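PDB 3QTM: negative regulator of ofd1 from Schizosaccharomyces pombe, which is required for correct translation termination and directly inhibits ofd1, probably thereby stabilising the transcription factor fragment Sre1N that drives hypoxic gene expression. Local coordinates for residues Q236-Y250 with A268-I282. Sequence-based numbering, arbitrary orientation.
Sequences QEAVLNNYTTFAEYY and ASSWLNNSVDTWNVI
The indole of W271 carries the phenyl ring of F246 over one face, an offset stack with planes 7° apart and the five-membered ring's centroid 4.6 Å from that of F246. CB of F246 lies over this face too, almost on the normal of the five-membered ring. Y250 meets the indole rim to rim, its CE2 3.5 Å from W271 NE1, and a water accepts from that NE1 while donating to Y250 OH, which E204 also binds. At the far end of the indole, CZ3 touches CD1 of Y243, the two rings inclined obliquely. Y243 has V239 CG1 over one face and N274 CB over the other in a CH-pi contact, with T278 OG1 at the ring edge, 3.3 Å from CE2.

Beyond the aromatic cluster aliphatic and small polar side chains share the interface. CD1 of L240 rests on S275, and its CD2 meets CD1 of I282 at 3.7 Å. With OG1 of T278 anti to the carbonyl carbon (chi1 -66°), CG2 turns toward Q236 O, while OG1 reaches Q236 OE1 through a second water. S275 OG bonds back to W271 O at 2.9 Å and lies against CB of Y243 and CG2 of T244. Where A247 faces A268 the backbones close in, CA to CA 4.6 Å, and A247 CB packs tightly on L272 CD2.

L240, Y243, W271 and T278 each enter a four-residue pocket, knobs-into-holes, between segments 236-250 and 268-282, whose axes approach to 8.0 Å at 160°, on helices 229-254 and 262-285. Such an antiparallel helical hairpin is the building element of the tetratricopeptide-like alpha-solenoid.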
loop_
_atom_site.group_PDB
_atom_site.type_symbol
_atom_site.label_atom_id
_atom_site.label_comp_id
_atom_site.label_asym_id
_atom_site.label_seq_id
_atom_site.Cartn_x
_atom_site.Cartn_y
_atom_site.Cartn_z
ATOM N N GLN A 236 -2.167 4.308 9.090
ATOM C CA GLN A 236 -3.478 4.128 9.711
ATOM C C GLN A 236 -4.599 4.497 8.742
ATOM O O GLN A 236 -5.637 3.842 8.722
ATOM C CB GLN A 236 -3.596 4.926 11.013
ATOM C CG GLN A 236 -2.709 4.429 12.153
ATOM C CD GLN A 236 -3.131 3.063 12.704
ATOM O OE1 GLN A 236 -4.128 2.471 12.274
ATOM N NE2 GLN A 236 -2.366 2.562 13.661
ATOM N N GLU A 237 -4.384 5.528 7.924
ATOM C CA GLU A 237 -5.334 5.862 6.858
ATOM C C GLU A 237 -5.532 4.704 5.875
ATOM O O GLU A 237 -6.655 4.457 5.409
ATOM C CB GLU A 237 -4.893 7.114 6.094
ATOM C CG GLU A 237 -4.861 8.390 6.926
ATOM C CD GLU A 237 -6.194 9.111 6.947
ATOM O OE1 GLU A 237 -7.241 8.430 6.868
ATOM O OE2 GLU A 237 -6.199 10.361 7.034
ATOM N N ALA A 238 -4.448 4.001 5.544
ATOM C CA ALA A 238 -4.553 2.857 4.638
ATOM C C ALA A 238 -5.286 1.704 5.335
ATOM O O ALA A 238 -6.050 0.965 4.714
ATOM C CB ALA A 238 -3.173 2.403 4.159
ATOM N N VAL A 239 -5.041 1.540 6.628
ATOM C CA VAL A 239 -5.779 0.535 7.389
ATOM C C VAL A 239 -7.269 0.903 7.486
ATOM O O VAL A 239 -8.131 0.074 7.228
ATOM C CB VAL A 239 -5.186 0.332 8.782
ATOM C CG1 VAL A 239 -6.085 -0.581 9.614
ATOM C CG2 VAL A 239 -3.776 -0.230 8.659
ATOM N N LEU A 240 -7.566 2.150 7.833
ATOM C CA LEU A 240 -8.953 2.594 7.860
ATOM C C LEU A 240 -9.657 2.309 6.521
ATOM O O LEU A 240 -10.785 1.800 6.496
ATOM C CB LEU A 240 -9.041 4.081 8.212
ATOM C CG LEU A 240 -10.445 4.691 8.189
ATOM C CD1 LEU A 240 -11.360 3.957 9.156
ATOM C CD2 LEU A 240 -10.389 6.167 8.525
ATOM N N ASN A 241 -8.983 2.617 5.414
ATOM C CA ASN A 241 -9.516 2.330 4.081
ATOM C C ASN A 241 -9.817 0.849 3.824
ATOM O O ASN A 241 -10.855 0.501 3.258
ATOM C CB ASN A 241 -8.564 2.836 3.000
ATOM C CG ASN A 241 -9.055 2.505 1.601
ATOM O OD1 ASN A 241 -10.110 2.977 1.182
ATOM N ND2 ASN A 241 -8.296 1.683 0.874
ATOM N N ASN A 242 -8.903 -0.030 4.215
ATOM C CA ASN A 242 -9.159 -1.459 4.059
ATOM C C ASN A 242 -10.351 -1.935 4.907
ATOM O O ASN A 242 -11.186 -2.705 4.428
ATOM C CB ASN A 242 -7.896 -2.283 4.320
ATOM C CG ASN A 242 -6.891 -2.208 3.148
ATOM O OD1 ASN A 242 -7.053 -2.878 2.125
ATOM N ND2 ASN A 242 -5.850 -1.392 3.307
ATOM N N TYR A 243 -10.449 -1.464 6.150
ATOM C CA TYR A 243 -11.601 -1.822 6.983
ATOM C C TYR A 243 -12.932 -1.381 6.366
ATOM O O TYR A 243 -13.882 -2.162 6.300
ATOM C CB TYR A 243 -11.481 -1.254 8.395
ATOM C CG TYR A 243 -10.355 -1.857 9.193
ATOM C CD1 TYR A 243 -9.737 -3.026 8.775
ATOM C CD2 TYR A 243 -9.921 -1.269 10.378
ATOM C CE1 TYR A 243 -8.702 -3.588 9.499
ATOM C CE2 TYR A 243 -8.887 -1.828 11.111
ATOM C CZ TYR A 243 -8.283 -2.988 10.666
ATOM O OH TYR A 243 -7.254 -3.548 11.393
ATOM N N THR A 244 -13.002 -0.130 5.921
ATOM C CA THR A 244 -14.262 0.387 5.417
ATOM C C THR A 244 -14.617 -0.299 4.113
ATOM O O THR A 244 -15.785 -0.453 3.786
ATOM C CB THR A 244 -14.226 1.912 5.223
ATOM O OG1 THR A 244 -13.170 2.252 4.321
ATOM C CG2 THR A 244 -13.986 2.609 6.562
ATOM N N THR A 245 -13.607 -0.724 3.366
ATOM C CA THR A 245 -13.877 -1.404 2.102
ATOM C C THR A 245 -14.425 -2.800 2.352
ATOM O O THR A 245 -15.318 -3.264 1.647
ATOM C CB THR A 245 -12.631 -1.497 1.222
ATOM O OG1 THR A 245 -12.150 -0.176 0.958
ATOM C CG2 THR A 245 -12.966 -2.188 -0.096
ATOM N N PHE A 246 -13.895 -3.472 3.363
ATOM C CA PHE A 246 -14.404 -4.788 3.689
ATOM C C PHE A 246 -15.854 -4.666 4.166
ATOM O O PHE A 246 -16.722 -5.460 3.783
ATOM C CB PHE A 246 -13.540 -5.468 4.740
ATOM C CG PHE A 246 -13.289 -6.911 4.453
ATOM C CD1 PHE A 246 -14.267 -7.688 3.856
ATOM C CD2 PHE A 246 -12.080 -7.498 4.778
ATOM C CE1 PHE A 246 -14.043 -9.029 3.579
ATOM C CE2 PHE A 246 -11.848 -8.843 4.507
ATOM C CZ PHE A 246 -12.831 -9.607 3.908
ATOM N N ALA A 247 -16.114 -3.656 4.992
ATOM C CA ALA A 247 -17.471 -3.377 5.430
ATOM C C ALA A 247 -18.400 -3.247 4.229
ATOM O O ALA A 247 -19.469 -3.846 4.215
ATOM C CB ALA A 247 -17.524 -2.125 6.288
ATOM N N GLU A 248 -17.997 -2.476 3.222
ATOM C CA GLU A 248 -18.833 -2.299 2.030
ATOM C C GLU A 248 -19.027 -3.594 1.268
ATOM O O GLU A 248 -20.077 -3.819 0.672
ATOM C CB GLU A 248 -18.245 -1.268 1.083
ATOM C CG GLU A 248 -18.291 0.129 1.604
ATOM C CD GLU A 248 -17.374 1.038 0.824
ATOM O OE1 GLU A 248 -17.035 0.685 -0.335
ATOM O OE2 GLU A 248 -16.990 2.095 1.375
ATOM N N TYR A 249 -18.004 -4.437 1.271
ATOM C CA TYR A 249 -18.095 -5.735 0.626
ATOM C C TYR A 249 -19.322 -6.465 1.158
ATOM O O TYR A 249 -20.125 -7.014 0.396
ATOM C CB TYR A 249 -16.835 -6.539 0.911
ATOM C CG TYR A 249 -16.908 -8.008 0.543
ATOM C CD1 TYR A 249 -16.797 -8.428 -0.783
ATOM C CD2 TYR A 249 -17.052 -8.977 1.528
ATOM C CE1 TYR A 249 -16.845 -9.778 -1.113
ATOM C CE2 TYR A 249 -17.098 -10.321 1.212
ATOM C CZ TYR A 249 -16.992 -10.722 -0.104
ATOM O OH TYR A 249 -17.038 -12.074 -0.392
ATOM N N TYR A 250 -19.475 -6.439 2.476
ATOM C CA TYR A 250 -20.568 -7.138 3.119
ATOM C C TYR A 250 -21.902 -6.427 2.955
ATOM O O TYR A 250 -22.925 -7.068 2.724
ATOM C CB TYR A 250 -20.251 -7.355 4.588
ATOM C CG TYR A 250 -19.228 -8.436 4.808
ATOM C CD1 TYR A 250 -19.509 -9.759 4.483
ATOM C CD2 TYR A 250 -17.984 -8.142 5.346
ATOM C CE1 TYR A 250 -18.574 -10.759 4.688
ATOM C CE2 TYR A 250 -17.047 -9.128 5.556
ATOM C CZ TYR A 250 -17.342 -10.435 5.227
ATOM O OH TYR A 250 -16.399 -11.414 5.441
ATOM N N ALA A 268 -20.385 -7.159 8.591
ATOM C CA ALA A 268 -20.268 -5.767 8.175
ATOM C C ALA A 268 -20.077 -4.877 9.394
ATOM O O ALA A 268 -19.294 -3.936 9.360
ATOM C CB ALA A 268 -21.493 -5.333 7.394
ATOM N N SER A 269 -20.790 -5.194 10.473
ATOM C CA SER A 269 -20.733 -4.401 11.696
ATOM C C SER A 269 -19.395 -4.517 12.412
ATOM O O SER A 269 -18.928 -3.556 13.018
ATOM C CB SER A 269 -21.870 -4.790 12.647
ATOM O OG SER A 269 -23.127 -4.545 12.042
ATOM N N SER A 270 -18.784 -5.694 12.361
ATOM C CA SER A 270 -17.456 -5.853 12.939
ATOM C C SER A 270 -16.453 -4.962 12.224
ATOM O O SER A 270 -15.592 -4.335 12.850
ATOM C CB SER A 270 -16.990 -7.302 12.861
ATOM O OG SER A 270 -17.044 -7.903 14.132
ATOM N N TRP A 271 -16.556 -4.915 10.905
ATOM C CA TRP A 271 -15.613 -4.118 10.136
ATOM C C TRP A 271 -15.848 -2.627 10.345
ATOM O O TRP A 271 -14.895 -1.852 10.440
ATOM C CB TRP A 271 -15.641 -4.515 8.660
ATOM C CG TRP A 271 -15.026 -5.851 8.462
ATOM C CD1 TRP A 271 -15.645 -6.990 8.032
ATOM C CD2 TRP A 271 -13.667 -6.206 8.730
ATOM N NE1 TRP A 271 -14.749 -8.032 8.007
ATOM C CE2 TRP A 271 -13.527 -7.577 8.430
ATOM C CE3 TRP A 271 -12.549 -5.493 9.191
ATOM C CZ2 TRP A 271 -12.311 -8.250 8.565
ATOM C CZ3 TRP A 271 -11.348 -6.165 9.333
ATOM C CH2 TRP A 271 -11.239 -7.530 9.022
ATOM N N LEU A 272 -17.114 -2.232 10.443
ATOM C CA LEU A 272 -17.444 -0.834 10.691
ATOM C C LEU A 272 -16.920 -0.397 12.053
ATOM O O LEU A 272 -16.363 0.699 12.195
ATOM C CB LEU A 272 -18.951 -0.598 10.575
ATOM C CG LEU A 272 -19.482 -0.689 9.141
ATOM C CD1 LEU A 272 -21.010 -0.615 9.088
ATOM C CD2 LEU A 272 -18.852 0.387 8.273
ATOM N N ASN A 273 -17.063 -1.265 13.050
ATOM C CA ASN A 273 -16.534 -0.966 14.377
ATOM C C ASN A 273 -15.004 -0.976 14.468
ATOM O O ASN A 273 -14.426 -0.213 15.239
ATOM C CB ASN A 273 -17.147 -1.895 15.427
ATOM C CG ASN A 273 -18.474 -1.378 15.939
ATOM O OD1 ASN A 273 -18.595 -0.200 16.290
ATOM N ND2 ASN A 273 -19.479 -2.245 15.968
ATOM N N ASN A 274 -14.355 -1.849 13.697
ATOM C CA ASN A 274 -12.904 -1.784 13.523
ATOM C C ASN A 274 -12.506 -0.424 12.941
ATOM O O ASN A 274 -11.500 0.174 13.333
ATOM C CB ASN A 274 -12.428 -2.895 12.587
ATOM C CG ASN A 274 -12.424 -4.262 13.253
ATOM O OD1 ASN A 274 -12.246 -4.374 14.469
ATOM N ND2 ASN A 274 -12.614 -5.308 12.455
ATOM N N SER A 275 -13.311 0.049 11.999
ATOM C CA SER A 275 -13.073 1.336 11.357
ATOM C C SER A 275 -13.150 2.444 12.397
ATOM O O SER A 275 -12.330 3.359 12.396
ATOM C CB SER A 275 -14.101 1.570 10.250
ATOM O OG SER A 275 -13.972 0.588 9.244
ATOM N N VAL A 276 -14.131 2.345 13.297
ATOM C CA VAL A 276 -14.274 3.335 14.362
ATOM C C VAL A 276 -13.030 3.371 15.228
ATOM O O VAL A 276 -12.530 4.446 15.575
ATOM C CB VAL A 276 -15.508 3.060 15.246
ATOM C CG1 VAL A 276 -15.533 4.025 16.438
ATOM C CG2 VAL A 276 -16.778 3.190 14.424
ATOM N N ASP A 277 -12.525 2.188 15.573
ATOM C CA ASP A 277 -11.356 2.093 16.438
ATOM C C ASP A 277 -10.168 2.787 15.788
ATOM O O ASP A 277 -9.469 3.578 16.426
ATOM C CB ASP A 277 -11.028 0.631 16.734
ATOM C CG ASP A 277 -12.137 -0.068 17.524
ATOM O OD1 ASP A 277 -12.906 0.632 18.218
ATOM O OD2 ASP A 277 -12.238 -1.314 17.455
ATOM N N THR A 278 -9.966 2.493 14.508
ATOM C CA THR A 278 -8.854 3.045 13.752
ATOM C C THR A 278 -9.031 4.546 13.496
ATOM O O THR A 278 -8.065 5.304 13.574
ATOM C CB THR A 278 -8.621 2.262 12.433
ATOM O OG1 THR A 278 -8.197 0.924 12.745
ATOM C CG2 THR A 278 -7.559 2.951 11.546
ATOM N N TRP A 279 -10.256 4.977 13.214
ATOM C CA TRP A 279 -10.524 6.419 13.106
ATOM C C TRP A 279 -10.117 7.155 14.390
ATOM O O TRP A 279 -9.553 8.243 14.333
ATOM C CB TRP A 279 -11.992 6.713 12.771
ATOM C CG TRP A 279 -12.258 8.196 12.672
ATOM C CD1 TRP A 279 -12.197 8.972 11.546
ATOM C CD2 TRP A 279 -12.590 9.081 13.750
ATOM N NE1 TRP A 279 -12.483 10.285 11.858
ATOM C CE2 TRP A 279 -12.724 10.375 13.205
ATOM C CE3 TRP A 279 -12.791 8.904 15.123
ATOM C CZ2 TRP A 279 -13.053 11.482 13.986
ATOM C CZ3 TRP A 279 -13.115 10.003 15.894
ATOM C CH2 TRP A 279 -13.249 11.277 15.323
ATOM N N ASN A 280 -10.398 6.550 15.542
ATOM C CA ASN A 280 -10.007 7.134 16.826
ATOM C C ASN A 280 -8.492 7.275 16.987
ATOM O O ASN A 280 -8.006 8.270 17.529
ATOM C CB ASN A 280 -10.611 6.353 18.012
ATOM C CG ASN A 280 -12.017 6.825 18.359
ATOM O OD1 ASN A 280 -12.962 6.039 18.366
ATOM N ND2 ASN A 280 -12.162 8.121 18.620
ATOM N N VAL A 281 -7.746 6.276 16.522
ATOM C CA VAL A 281 -6.293 6.366 16.542
ATOM C C VAL A 281 -5.855 7.549 15.668
ATOM O O VAL A 281 -5.003 8.336 16.060
ATOM C CB VAL A 281 -5.644 5.076 16.020
ATOM C CG1 VAL A 281 -4.157 5.300 15.741
ATOM C CG2 VAL A 281 -5.876 3.902 17.012
ATOM N N ILE A 282 -6.461 7.670 14.489
ATOM C CA ILE A 282 -6.154 8.756 13.572
ATOM C C ILE A 282 -6.489 10.114 14.188
ATOM O O ILE A 282 -5.705 11.063 14.086
ATOM C CB ILE A 282 -6.887 8.569 12.228
ATOM C CG1 ILE A 282 -6.307 7.363 11.473
ATOM C CG2 ILE A 282 -6.801 9.824 11.365
ATOM C CD1 ILE A 282 -7.201 6.843 10.355
HETATM O O HOH W 1 -5.752 0.677 13.523
HETATM O O HOH W 2 -15.566 -10.886 8.027
#